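Chitinase (Paenibacillus sp. FPU-7, PDB 5GZT) probably catalyses the random endo-hydrolysis of beta-1,4 linkages between N-acetylglucosamine units in chitin and chitodextrins. Local coordinates at residues B[383-388]-B[429-434]; B[980-985]-B[1067-1072]; B[986-991]-B[995-1000]. One frame throughout, in Å; residues are numbered along the deposited sequence.

Contact 1: residues B[383-388]-B[429-434]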
ATOM      1  N   GLU B 383     -11.340 -18.933 -25.371  1.00 55.74           N
ATOM      2  CA  GLU B 383     -11.825 -19.978 -24.440  1.00 53.94           C
ATOM      3  C   GLU B 383     -10.788 -20.202 -23.335  1.00 46.68           C
ATOM      4  O   GLU B 383     -11.185 -20.445 -22.208  1.00 42.16           O
ATOM      5  CB  GLU B 383     -12.246 -21.337 -25.092  1.00 59.46           C
ATOM      6  CG  GLU B 383     -11.402 -21.881 -26.259  1.00 70.85           C
ATOM      7  CD  GLU B 383     -11.604 -21.125 -27.584  1.00 76.89           C
ATOM      8  OE1 GLU B 383     -12.599 -20.361 -27.718  1.00 84.28           O
ATOM      9  OE2 GLU B 383     -10.746 -21.258 -28.491  1.00 75.96           O
ATOM     10  N   SER B 384      -9.488 -20.151 -23.650  1.00 42.40           N
ATOM     11  CA  SER B 384      -8.435 -20.301 -22.550  1.00 43.31           C
ATOM     12  C   SER B 384      -8.583 -19.162 -21.558  1.00 38.61           C
ATOM     13  O   SER B 384      -8.762 -19.363 -20.340  1.00 41.35           O
ATOM     14  CB  SER B 384      -7.030 -20.364 -23.118  1.00 37.19           C
ATOM     15  OG  SER B 384      -6.776 -19.261 -23.958  1.00 42.59           O
ATOM     16  N   ARG B 385      -8.691 -17.962 -22.107  1.00 46.46           N
ATOM     17  CA  ARG B 385      -8.967 -16.756 -21.301  1.00 41.32           C
ATOM     18  C   ARG B 385     -10.210 -16.808 -20.501  1.00 42.97           C
ATOM     19  O   ARG B 385     -10.246 -16.252 -19.399  1.00 40.43           O
ATOM     20  CB  ARG B 385      -8.965 -15.521 -22.181  1.00 40.49           C
ATOM     21  CG  ARG B 385      -7.572 -15.261 -22.692  1.00 39.53           C
ATOM     22  CD  ARG B 385      -7.452 -13.873 -23.270  1.00 47.33           C
ATOM     23  NE  ARG B 385      -8.399 -13.619 -24.364  1.00 48.37           N
ATOM     24  CZ  ARG B 385      -8.159 -13.804 -25.659  1.00 42.87           C
ATOM     25  NH1 ARG B 385      -7.008 -14.313 -26.108  1.00 40.07           N
ATOM     26  NH2 ARG B 385      -9.107 -13.463 -26.525  1.00 48.55           N
ATOM     27  N   GLU B 386     -11.248 -17.461 -21.036  1.00 45.34           N
ATOM     28  CA  GLU B 386     -12.503 -17.626 -20.292  1.00 42.04           C
ATOM     29  C   GLU B 386     -12.334 -18.579 -19.098  1.00 38.50           C
ATOM     30  O   GLU B 386     -12.848 -18.352 -18.039  1.00 36.81           O
ATOM     31  CB  GLU B 386     -13.644 -18.111 -21.234  1.00 52.34           C
ATOM     32  CG  GLU B 386     -15.002 -18.373 -20.578  1.00 45.56           C
ATOM     33  CD  GLU B 386     -15.777 -17.119 -20.203  1.00 50.99           C
ATOM     34  OE1 GLU B 386     -15.496 -16.026 -20.747  1.00 55.26           O
ATOM     35  OE2 GLU B 386     -16.722 -17.223 -19.386  1.00 48.90           O
ATOM     36  N   VAL B 387     -11.635 -19.677 -19.266  1.00 42.05           N
ATOM     37  CA  VAL B 387     -11.470 -20.594 -18.129  1.00 45.31           C
ATOM     38  C   VAL B 387     -10.673 -19.847 -16.995  1.00 42.98           C
ATOM     39  O   VAL B 387     -11.092 -19.772 -15.799  1.00 45.27           O
ATOM     40  CB  VAL B 387     -10.708 -21.887 -18.563  1.00 45.31           C
ATOM     41  CG1 VAL B 387     -10.589 -22.848 -17.389  1.00 42.94           C
ATOM     42  CG2 VAL B 387     -11.357 -22.562 -19.793  1.00 47.05           C
ATOM     43  N   PHE B 388      -9.553 -19.272 -17.410  1.00 45.44           N
ATOM     44  CA  PHE B 388      -8.689 -18.527 -16.511  1.00 41.76           C
ATOM     45  C   PHE B 388      -9.440 -17.502 -15.691  1.00 37.17           C
ATOM     46  O   PHE B 388      -9.519 -17.604 -14.419  1.00 38.83           O
ATOM     47  CB  PHE B 388      -7.531 -17.867 -17.272  1.00 44.67           C
ATOM     48  CG  PHE B 388      -6.557 -17.183 -16.343  1.00 50.34           C
ATOM     49  CD1 PHE B 388      -5.496 -17.889 -15.781  1.00 49.17           C
ATOM     50  CD2 PHE B 388      -6.766 -15.855 -15.944  1.00 53.41           C
ATOM     51  CE1 PHE B 388      -4.634 -17.263 -14.881  1.00 47.89           C
ATOM     52  CE2 PHE B 388      -5.894 -15.235 -15.041  1.00 52.10           C
ATOM     53  CZ  PHE B 388      -4.832 -15.950 -14.511  1.00 44.37           C
ATOM     54  N   PHE B 429      -2.471 -10.313 -23.517  1.00 38.84           N
ATOM     55  CA  PHE B 429      -2.493  -9.736 -22.142  1.00 33.79           C
ATOM     56  C   PHE B 429      -3.615  -8.683 -22.105  1.00 30.20           C
ATOM     57  O   PHE B 429      -4.466  -8.603 -21.165  1.00 32.37           O
ATOM     58  CB  PHE B 429      -1.056  -9.167 -21.843  1.00 37.50           C
ATOM     59  CG  PHE B 429      -0.838  -8.642 -20.424  1.00 36.76           C
ATOM     60  CD1 PHE B 429      -1.337  -9.321 -19.294  1.00 41.28           C
ATOM     61  CD2 PHE B 429      -0.058  -7.497 -20.217  1.00 34.71           C
ATOM     62  CE1 PHE B 429      -1.083  -8.847 -18.002  1.00 37.18           C
ATOM     63  CE2 PHE B 429       0.192  -7.039 -18.937  1.00 35.71           C
ATOM     64  CZ  PHE B 429      -0.344  -7.697 -17.839  1.00 34.92           C
ATOM     65  N   THR B 430      -3.693  -7.884 -23.152  1.00 32.64           N
ATOM     66  CA  THR B 430      -4.762  -6.845 -23.204  1.00 37.04           C
ATOM     67  C   THR B 430      -6.175  -7.428 -23.096  1.00 34.46           C
ATOM     68  O   THR B 430      -7.048  -6.986 -22.290  1.00 36.83           O
ATOM     69  CB  THR B 430      -4.615  -6.017 -24.508  1.00 39.76           C
ATOM     70  OG1 THR B 430      -3.343  -5.351 -24.499  1.00 38.49           O
ATOM     71  CG2 THR B 430      -5.758  -4.994 -24.631  1.00 40.46           C
ATOM     72  N   ALA B 431      -6.385  -8.465 -23.896  1.00 39.39           N
ATOM     73  CA  ALA B 431      -7.698  -9.174 -23.927  1.00 39.25           C
ATOM     74  C   ALA B 431      -8.014  -9.832 -22.586  1.00 39.42           C
ATOM     75  O   ALA B 431      -9.124  -9.712 -22.047  1.00 36.52           O
ATOM     76  CB  ALA B 431      -7.663 -10.215 -25.043  1.00 38.15           C
ATOM     77  N   LEU B 432      -7.001 -10.489 -22.006  1.00 37.45           N
ATOM     78  CA  LEU B 432      -7.200 -11.108 -20.696  1.00 37.47           C
ATOM     79  C   LEU B 432      -7.621 -10.095 -19.654  1.00 35.95           C
ATOM     80  O   LEU B 432      -8.540 -10.316 -18.848  1.00 34.63           O
ATOM     81  CB  LEU B 432      -5.921 -11.894 -20.285  1.00 40.44           C
ATOM     82  CG  LEU B 432      -5.806 -12.445 -18.879  1.00 42.94           C
ATOM     83  CD1 LEU B 432      -7.009 -13.284 -18.438  1.00 48.80           C
ATOM     84  CD2 LEU B 432      -4.515 -13.261 -18.848  1.00 45.63           C
ATOM     85  N   LEU B 433      -6.937  -8.952 -19.663  1.00 42.52           N
ATOM     86  CA  LEU B 433      -7.256  -7.891 -18.690  1.00 39.61           C
ATOM     87  C   LEU B 433      -8.652  -7.335 -18.914  1.00 31.79           C
ATOM     88  O   LEU B 433      -9.422  -7.085 -17.965  1.00 32.63           O
ATOM     89  CB  LEU B 433      -6.184  -6.784 -18.754  1.00 36.06           C
ATOM     90  CG  LEU B 433      -4.820  -7.189 -18.154  1.00 35.48           C
ATOM     91  CD1 LEU B 433      -3.789  -6.134 -18.489  1.00 34.56           C
ATOM     92  CD2 LEU B 433      -4.892  -7.412 -16.661  1.00 34.82           C
ATOM     93  N   LYS B 434      -8.950  -7.084 -20.174  1.00 37.46           N
ATOM     94  CA  LYS B 434     -10.330  -6.670 -20.560  1.00 39.86           C
ATOM     95  C   LYS B 434     -11.399  -7.600 -19.984  1.00 36.44           C
ATOM     96  O   LYS B 434     -12.357  -7.191 -19.256  1.00 36.18           O
ATOM     97  CB  LYS B 434     -10.380  -6.675 -22.080  1.00 45.97           C
ATOM     98  CG  LYS B 434     -11.695  -6.216 -22.686  1.00 52.12           C
ATOM     99  CD  LYS B 434     -11.509  -6.105 -24.199  1.00 59.18           C
ATOM    100  CE  LYS B 434     -12.728  -5.505 -24.886  1.00 63.03           C
ATOM    101  NZ  LYS B 434     -13.926  -6.333 -24.625  1.00 61.97           N
TER

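Contact 2: residues B[980-985]-B[1067-1072]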
ATOM      1  N   THR B 980      -7.355 -12.616  25.929  1.00 38.36           N
ATOM      2  CA  THR B 980      -6.196 -12.817  26.778  1.00 39.95           C
ATOM      3  C   THR B 980      -5.012 -11.942  26.253  1.00 36.87           C
ATOM      4  O   THR B 980      -4.971 -11.543  25.060  1.00 30.23           O
ATOM      5  CB  THR B 980      -5.755 -14.280  26.819  1.00 39.49           C
ATOM      6  OG1 THR B 980      -5.212 -14.641  25.534  1.00 35.65           O
ATOM      7  CG2 THR B 980      -6.934 -15.179  27.225  1.00 39.55           C
ATOM      8  N   ALA B 981      -4.034 -11.738  27.142  1.00 34.74           N
ATOM      9  CA  ALA B 981      -2.846 -10.890  26.857  1.00 31.37           C
ATOM     10  C   ALA B 981      -1.959 -10.783  28.097  1.00 31.99           C
ATOM     11  O   ALA B 981      -2.282 -11.361  29.169  1.00 30.43           O
ATOM     12  CB  ALA B 981      -3.262  -9.508  26.325  1.00 28.17           C
ATOM     13  N   HIS B 982      -0.785 -10.126  27.938  1.00 29.92           N
ATOM     14  CA  HIS B 982       0.185 -10.096  29.026  1.00 28.46           C
ATOM     15  C   HIS B 982      -0.167  -8.896  29.929  1.00 26.76           C
ATOM     16  O   HIS B 982      -0.349  -7.737  29.413  1.00 26.89           O
ATOM     17  CB  HIS B 982       1.549  -9.893  28.475  1.00 28.79           C
ATOM     18  CG  HIS B 982       2.011 -10.995  27.575  1.00 27.72           C
ATOM     19  ND1 HIS B 982       2.202 -12.289  28.016  1.00 24.97           N
ATOM     20  CD2 HIS B 982       2.406 -10.971  26.275  1.00 27.42           C
ATOM     21  CE1 HIS B 982       2.636 -13.029  27.016  1.00 24.61           C
ATOM     22  NE2 HIS B 982       2.807 -12.247  25.961  1.00 27.35           N
ATOM     23  N   GLN B 983      -0.352  -9.200  31.200  1.00 23.90           N
ATOM     24  CA  GLN B 983      -0.715  -8.163  32.223  1.00 25.61           C
ATOM     25  C   GLN B 983       0.473  -7.319  32.703  1.00 24.50           C
ATOM     26  O   GLN B 983       0.249  -6.227  33.212  1.00 29.23           O
ATOM     27  CB  GLN B 983      -1.431  -8.768  33.431  1.00 23.63           C
ATOM     28  CG  GLN B 983      -0.604  -9.672  34.357  1.00 24.36           C
ATOM     29  CD  GLN B 983      -0.390  -9.133  35.782  1.00 26.49           C
ATOM     30  OE1 GLN B 983      -0.565  -7.893  36.081  1.00 27.98           O
ATOM     31  NE2 GLN B 983       0.055 -10.031  36.655  1.00 27.16           N
ATOM     32  N   ALA B 984       1.696  -7.803  32.488  1.00 23.41           N
ATOM     33  CA  ALA B 984       2.893  -7.214  33.038  1.00 25.01           C
ATOM     34  C   ALA B 984       4.132  -7.287  32.137  1.00 25.06           C
ATOM     35  O   ALA B 984       5.271  -7.181  32.618  1.00 24.50           O
ATOM     36  CB  ALA B 984       3.198  -7.898  34.343  1.00 25.65           C
ATOM     37  N   SER B 985       3.943  -7.430  30.826  1.00 23.36           N
ATOM     38  CA  SER B 985       5.101  -7.743  29.970  1.00 23.89           C
ATOM     39  C   SER B 985       6.102  -6.602  29.889  1.00 22.38           C
ATOM     40  O   SER B 985       5.708  -5.430  29.693  1.00 24.75           O
ATOM     41  CB  SER B 985       4.651  -8.086  28.558  1.00 23.14           C
ATOM     42  OG  SER B 985       3.890  -7.051  27.985  1.00 26.62           O
ATOM     43  N   TYR B1067       4.647 -21.363  29.252  1.00 30.25           N
ATOM     44  CA  TYR B1067       5.121 -20.881  27.961  1.00 35.54           C
ATOM     45  C   TYR B1067       5.862 -19.504  28.115  1.00 36.58           C
ATOM     46  O   TYR B1067       5.853 -18.889  29.206  1.00 32.46           O
ATOM     47  CB  TYR B1067       3.933 -20.780  27.009  1.00 37.11           C
ATOM     48  CG  TYR B1067       3.277 -22.155  26.769  1.00 41.81           C
ATOM     49  CD1 TYR B1067       3.920 -23.150  25.973  1.00 38.11           C
ATOM     50  CD2 TYR B1067       2.068 -22.488  27.397  1.00 37.44           C
ATOM     51  CE1 TYR B1067       3.318 -24.408  25.798  1.00 42.69           C
ATOM     52  CE2 TYR B1067       1.454 -23.719  27.193  1.00 43.40           C
ATOM     53  CZ  TYR B1067       2.077 -24.670  26.391  1.00 43.71           C
ATOM     54  OH  TYR B1067       1.445 -25.851  26.223  1.00 48.17           O
ATOM     55  N   TRP B1068       6.485 -19.059  27.018  1.00 32.00           N
ATOM     56  CA  TRP B1068       7.312 -17.907  27.011  1.00 33.98           C
ATOM     57  C   TRP B1068       7.092 -17.122  25.736  1.00 35.43           C
ATOM     58  O   TRP B1068       7.386 -17.647  24.678  1.00 34.94           O
ATOM     59  CB  TRP B1068       8.745 -18.360  27.140  1.00 32.25           C
ATOM     60  CG  TRP B1068       9.721 -17.157  27.244  1.00 37.41           C
ATOM     61  CD1 TRP B1068      10.540 -16.677  26.246  1.00 36.64           C
ATOM     62  CD2 TRP B1068       9.902 -16.260  28.359  1.00 34.90           C
ATOM     63  NE1 TRP B1068      11.250 -15.595  26.697  1.00 31.96           N
ATOM     64  CE2 TRP B1068      10.883 -15.314  27.983  1.00 34.27           C
ATOM     65  CE3 TRP B1068       9.394 -16.203  29.661  1.00 32.56           C
ATOM     66  CZ2 TRP B1068      11.369 -14.323  28.875  1.00 31.03           C
ATOM     67  CZ3 TRP B1068       9.876 -15.158  30.551  1.00 33.78           C
ATOM     68  CH2 TRP B1068      10.848 -14.265  30.131  1.00 29.98           C
ATOM     69  N   ASP B1069       6.532 -15.914  25.817  1.00 29.19           N
ATOM     70  CA  ASP B1069       6.513 -14.975  24.682  1.00 30.12           C
ATOM     71  C   ASP B1069       7.842 -14.245  24.583  1.00 36.03           C
ATOM     72  O   ASP B1069       8.155 -13.303  25.346  1.00 32.80           O
ATOM     73  CB  ASP B1069       5.327 -14.026  24.746  1.00 28.37           C
ATOM     74  CG  ASP B1069       5.244 -13.124  23.566  1.00 27.70           C
ATOM     75  OD1 ASP B1069       6.272 -12.910  22.860  1.00 30.74           O
ATOM     76  OD2 ASP B1069       4.152 -12.536  23.355  1.00 25.33           O
ATOM     77  N   ASN B1070       8.668 -14.682  23.631  1.00 33.16           N
ATOM     78  CA  ASN B1070      10.031 -14.209  23.614  1.00 29.33           C
ATOM     79  C   ASN B1070      10.105 -12.788  23.150  1.00 29.32           C
ATOM     80  O   ASN B1070      11.043 -12.114  23.471  1.00 32.01           O
ATOM     81  CB  ASN B1070      10.936 -15.099  22.758  1.00 34.07           C
ATOM     82  CG  ASN B1070      12.405 -14.864  23.092  1.00 40.09           C
ATOM     83  OD1 ASN B1070      12.854 -15.086  24.228  1.00 39.50           O
ATOM     84  ND2 ASN B1070      13.141 -14.310  22.122  1.00 39.28           N
ATOM     85  N   SER B1071       9.153 -12.320  22.349  1.00 27.84           N
ATOM     86  CA  SER B1071       9.222 -10.963  21.926  1.00 29.54           C
ATOM     87  C   SER B1071       8.822 -10.079  23.141  1.00 30.26           C
ATOM     88  O   SER B1071       9.429  -9.021  23.327  1.00 27.23           O
ATOM     89  CB  SER B1071       8.360 -10.661  20.665  1.00 27.65           C
ATOM     90  OG  SER B1071       7.013 -10.765  20.930  1.00 26.43           O
ATOM     91  N   ALA B1072       7.870 -10.545  23.955  1.00 27.48           N
ATOM     92  CA  ALA B1072       7.402  -9.798  25.166  1.00 28.80           C
ATOM     93  C   ALA B1072       8.300  -9.953  26.374  1.00 27.41           C
ATOM     94  O   ALA B1072       8.235  -9.127  27.283  1.00 25.83           O
ATOM     95  CB  ALA B1072       5.979 -10.206  25.537  1.00 26.22           C
TER

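Contact 3: residues B[986-991]-B[995-1000]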
ATOM      1  N   VAL B 986       7.384  -6.941  29.963  1.00 22.15           N
ATOM      2  CA  VAL B 986       8.430  -5.955  29.843  1.00 22.91           C
ATOM      3  C   VAL B 986       8.568  -5.333  28.447  1.00 24.49           C
ATOM      4  O   VAL B 986       8.696  -4.077  28.385  1.00 22.39           O
ATOM      5  CB  VAL B 986       9.734  -6.416  30.463  1.00 28.72           C
ATOM      6  CG1 VAL B 986      10.085  -7.843  30.093  1.00 28.75           C
ATOM      7  CG2 VAL B 986      10.873  -5.459  30.150  1.00 30.38           C
ATOM      8  N   TYR B 987       8.409  -6.116  27.362  1.00 21.80           N
ATOM      9  CA  TYR B 987       8.228  -5.570  26.010  1.00 21.88           C
ATOM     10  C   TYR B 987       6.874  -5.907  25.401  1.00 23.68           C
ATOM     11  O   TYR B 987       6.121  -6.778  25.898  1.00 22.48           O
ATOM     12  CB  TYR B 987       9.403  -5.999  25.086  1.00 27.33           C
ATOM     13  CG  TYR B 987      10.811  -5.644  25.618  1.00 25.47           C
ATOM     14  CD1 TYR B 987      11.419  -4.411  25.390  1.00 31.96           C
ATOM     15  CD2 TYR B 987      11.534  -6.564  26.277  1.00 30.19           C
ATOM     16  CE1 TYR B 987      12.738  -4.122  25.876  1.00 31.56           C
ATOM     17  CE2 TYR B 987      12.789  -6.287  26.774  1.00 29.78           C
ATOM     18  CZ  TYR B 987      13.388  -5.071  26.588  1.00 30.14           C
ATOM     19  OH  TYR B 987      14.691  -4.904  27.166  1.00 31.47           O
ATOM     20  N   THR B 988       6.490  -5.116  24.407  1.00 23.45           N
ATOM     21  CA  THR B 988       5.189  -5.304  23.789  1.00 24.92           C
ATOM     22  C   THR B 988       5.383  -6.509  22.815  1.00 30.06           C
ATOM     23  O   THR B 988       6.310  -6.483  21.964  1.00 25.97           O
ATOM     24  CB  THR B 988       4.785  -4.083  22.954  1.00 25.78           C
ATOM     25  OG1 THR B 988       4.576  -2.926  23.771  1.00 26.09           O
ATOM     26  CG2 THR B 988       3.478  -4.386  22.216  1.00 27.52           C
ATOM     27  N   SER B 989       4.563  -7.548  22.926  1.00 29.48           N
ATOM     28  CA  SER B 989       4.686  -8.734  22.021  1.00 28.08           C
ATOM     29  C   SER B 989       4.591  -8.334  20.550  1.00 27.42           C
ATOM     30  O   SER B 989       3.749  -7.499  20.163  1.00 23.72           O
ATOM     31  CB  SER B 989       3.559  -9.721  22.288  1.00 32.35           C
ATOM     32  OG  SER B 989       3.628 -10.863  21.419  1.00 30.19           O
ATOM     33  N   ALA B 990       5.389  -8.997  19.716  1.00 29.12           N
ATOM     34  CA  ALA B 990       5.345  -8.824  18.223  1.00 27.90           C
ATOM     35  C   ALA B 990       3.958  -9.173  17.711  1.00 28.43           C
ATOM     36  O   ALA B 990       3.490  -8.586  16.742  1.00 26.60           O
ATOM     37  CB  ALA B 990       6.471  -9.667  17.520  1.00 28.78           C
ATOM     38  N   LEU B 991       3.272 -10.074  18.422  1.00 25.52           N
ATOM     39  CA  LEU B 991       1.872 -10.441  18.121  1.00 28.28           C
ATOM     40  C   LEU B 991       0.771  -9.555  18.700  1.00 29.81           C
ATOM     41  O   LEU B 991      -0.390  -9.899  18.554  1.00 31.72           O
ATOM     42  CB  LEU B 991       1.622 -11.902  18.488  1.00 28.79           C
ATOM     43  CG  LEU B 991       2.503 -12.867  17.673  1.00 36.27           C
ATOM     44  CD1 LEU B 991       2.203 -14.350  17.972  1.00 38.30           C
ATOM     45  CD2 LEU B 991       2.375 -12.594  16.161  1.00 40.48           C
ATOM     46  N   ASP B 995       0.326  -2.691  21.979  1.00 22.16           N
ATOM     47  CA  ASP B 995      -0.074  -3.133  23.306  1.00 25.75           C
ATOM     48  C   ASP B 995       0.878  -2.634  24.444  1.00 27.54           C
ATOM     49  O   ASP B 995       1.983  -2.123  24.186  1.00 26.54           O
ATOM     50  CB  ASP B 995      -0.182  -4.666  23.340  1.00 25.96           C
ATOM     51  CG  ASP B 995      -1.294  -5.205  24.290  1.00 27.12           C
ATOM     52  OD1 ASP B 995      -1.838  -4.447  25.155  1.00 26.11           O
ATOM     53  OD2 ASP B 995      -1.552  -6.432  24.218  1.00 28.66           O
ATOM     54  N   PHE B 996       0.390  -2.731  25.676  1.00 24.54           N
ATOM     55  CA  PHE B 996       1.133  -2.240  26.861  1.00 24.76           C
ATOM     56  C   PHE B 996       2.310  -3.066  27.221  1.00 21.50           C
ATOM     57  O   PHE B 996       2.258  -4.286  27.237  1.00 24.97           O
ATOM     58  CB  PHE B 996       0.235  -2.265  28.117  1.00 25.20           C
ATOM     59  CG  PHE B 996      -0.786  -1.205  28.126  1.00 28.35           C
ATOM     60  CD1 PHE B 996      -0.457   0.081  28.551  1.00 31.98           C
ATOM     61  CD2 PHE B 996      -2.117  -1.463  27.711  1.00 32.96           C
ATOM     62  CE1 PHE B 996      -1.415   1.107  28.530  1.00 35.37           C
ATOM     63  CE2 PHE B 996      -3.074  -0.447  27.716  1.00 35.10           C
ATOM     64  CZ  PHE B 996      -2.723   0.838  28.132  1.00 36.52           C
ATOM     65  N   SER B 997       3.401  -2.390  27.492  1.00 22.53           N
ATOM     66  CA  SER B 997       4.514  -3.029  28.167  1.00 20.80           C
ATOM     67  C   SER B 997       5.221  -2.029  29.027  1.00 16.66           C
ATOM     68  O   SER B 997       5.030  -0.840  28.854  1.00 20.68           O
ATOM     69  CB  SER B 997       5.487  -3.618  27.111  1.00 18.21           C
ATOM     70  OG  SER B 997       5.946  -2.619  26.264  1.00 17.14           O
ATOM     71  N   ALA B 998       6.153  -2.498  29.828  1.00 17.11           N
ATOM     72  CA  ALA B 998       7.040  -1.601  30.557  1.00 17.47           C
ATOM     73  C   ALA B 998       7.723  -0.647  29.592  1.00 17.16           C
ATOM     74  O   ALA B 998       7.826   0.540  29.854  1.00 16.23           O
ATOM     75  CB  ALA B 998       8.071  -2.364  31.344  1.00 18.68           C
ATOM     76  N   ASP B 999       8.242  -1.188  28.489  1.00 17.41           N
ATOM     77  CA  ASP B 999       8.935  -0.414  27.459  1.00 16.24           C
ATOM     78  C   ASP B 999       8.046   0.647  26.936  1.00 16.29           C
ATOM     79  O   ASP B 999       8.467   1.833  26.883  1.00 22.71           O
ATOM     80  CB  ASP B 999       9.452  -1.376  26.321  1.00 20.14           C
ATOM     81  CG  ASP B 999      10.215  -0.658  25.255  1.00 21.41           C
ATOM     82  OD1 ASP B 999      11.127   0.123  25.594  1.00 23.41           O
ATOM     83  OD2 ASP B 999       9.832  -0.781  24.073  1.00 24.75           O
ATOM     84  N   SER B1000       6.819   0.304  26.525  1.00 18.18           N
ATOM     85  CA  SER B1000       5.944   1.291  25.924  1.00 18.86           C
ATOM     86  C   SER B1000       5.520   2.332  26.951  1.00 18.53           C
ATOM     87  O   SER B1000       5.527   3.548  26.631  1.00 20.31           O
ATOM     88  CB  SER B1000       4.673   0.701  25.309  1.00 19.42           C
ATOM     89  OG  SER B1000       3.754   0.241  26.274  1.00 22.02           O
TER
HETATM   90  O   HOH W   1       8.085  -2.713  23.345  1.00 25.20           O

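Contact 1: residues B[383-388]-B[429-434]
R385 lays its side chain against the backbone turn at A431 and L432, the place where helices 382-398 and 425-447 come nearest within these segments. Their short axes pass 10.0 Å apart at a crossing angle of -42°, and no hydrogen bond links the two segments. The tight part is apolar: CD1 of L432 reaches CD2 of F388 at 3.6 Å, the two side chains crossing at about a right angle. A chi1 of -175°, setting CG opposite the backbone N, swings the F388 ring toward the second helix, and both residues are buried. V316 of strand 315-318 also touches the F388 ring. One turn earlier a charged side chain takes over, though it packs without bonding. CD of R385 sits 3.6 Å from N of L432, and a bend at chi3 then turns the guanidinium so that CB of A431 lies over one face, nearest NE at 3.5 Å and toward the rim of the group. R385 and A431 are both partly exposed, and E386 points away from the partner segment. The polar end of R385 is held elsewhere, NH1 bonding to O of A379. The charge of R385 therefore contributes no bond across this contact; its CD and one face of its guanidinium do the packing, and the two segments meet by van der Waals contact alone, while an E386-K439 salt bridge ties the same helices.

Contact 2: residues B[980-985]-B[1067-1072]
H982 crosses from the loop 980-985 to D1069, the last residue of strand 1065-1069, and its side chain can be followed outward. At CB, the torsion that sets CG anti to the carbonyl carbon (chi1 -63°) aims the imidazole at the other segment. Beyond CG, CD2 packs 3.7 Å from CB of A1072, while on the other branch CE1 lies 3.7 Å from CB of D1069. At the tip, NE2 donates to OD2 of D1069 at 2.9 Å with an N-H...O angle of 161°. That oxygen lies close to the ring plane, but is approached on its anti side and somewhat out of the carboxylate plane, the two planes being 54° apart. OD2 also bonds to OG of S989, so two partners hold one oxygen. OD1 faces its own turn: N of A1072 donates from above the carboxylate plane at 3.1 Å, and OG of S1071 donates to the syn lone pair of OD1. Beside the ring, CB of S985 adds a 3.9 Å contact to CB of A1072, its hydroxyl being bonded to O of Y987. The buried carboxylate is thus fixed from both ends. OD1 accepting from the backbone N three residues on is an Asx motif, placed where strand 1065-1069 turns toward strand 1074-1079 in the antiparallel sheet between the last two barrel strands, consistent with the insertion domain of family 18 chitinases.

Contact 3: residues B[986-991]-B[995-1000]
The backbones are joined by one hydrogen bond, from N of D999 to O of V986 at 2.9 Å, with the donor nearly along the C=O axis (C=O...N angle 164°), so the first turn of helix 998-1007 meets the incoming loop directly. Around it the side chains form a relay of hydroxyls. OG1 of T988, placed anti to the carbonyl carbon (chi1 -66°), donates to O of D995 at 2.7 Å from above the carbonyl plane and accepts from OG of S997 at 2.9 Å. S997 is also the N-cap residue, its OG accepting from N of S1000 at 3.1 Å, while OG of S1000 in turn accepts from N of S997: a capping box. The other branch of T988 packs its CG2 3.8 Å from CB of D995. A valine here would probably leave O of D995 without its donor and the capping hydroxyl of S997 without its acceptor. A water accepts from N of T988 and donates to OD2 of D999 at 2.7 Å. CD1 of Y987 lies 3.7 Å from CB of D999, the tyrosine ring and the carboxylate crossing obliquely. OD1 of D995 binds NE2 of H973. Helix 1093-1106 flanks the contact, Y1102 bonding OD1 of D999 and Y1098 touching V986, while Y987 is backbone-bonded to A1072 in the turn between strands 1065-1069 and 1074-1079.

In the fold
Contacts 2 and 3 share one neighbourhood: their centres are 8 Å apart, all four segments fall in the second family 18 region, and 986-991 continues directly from 980-985. They meet through S989 and A990; N of A990, for example, lies 2.7 Å from OG of S1071, a probable hydrogen bond. Contact 2 is wholly buried and turns on a histidine-carboxylate pair; contact 3, partly buried, relies on hydroxyls, a helix cap and a water. Contact 1 belongs to the first family 18 region, its centre about 50 Å from either. It too is partly buried, and no hydrogen bond crosses between its two helical segments.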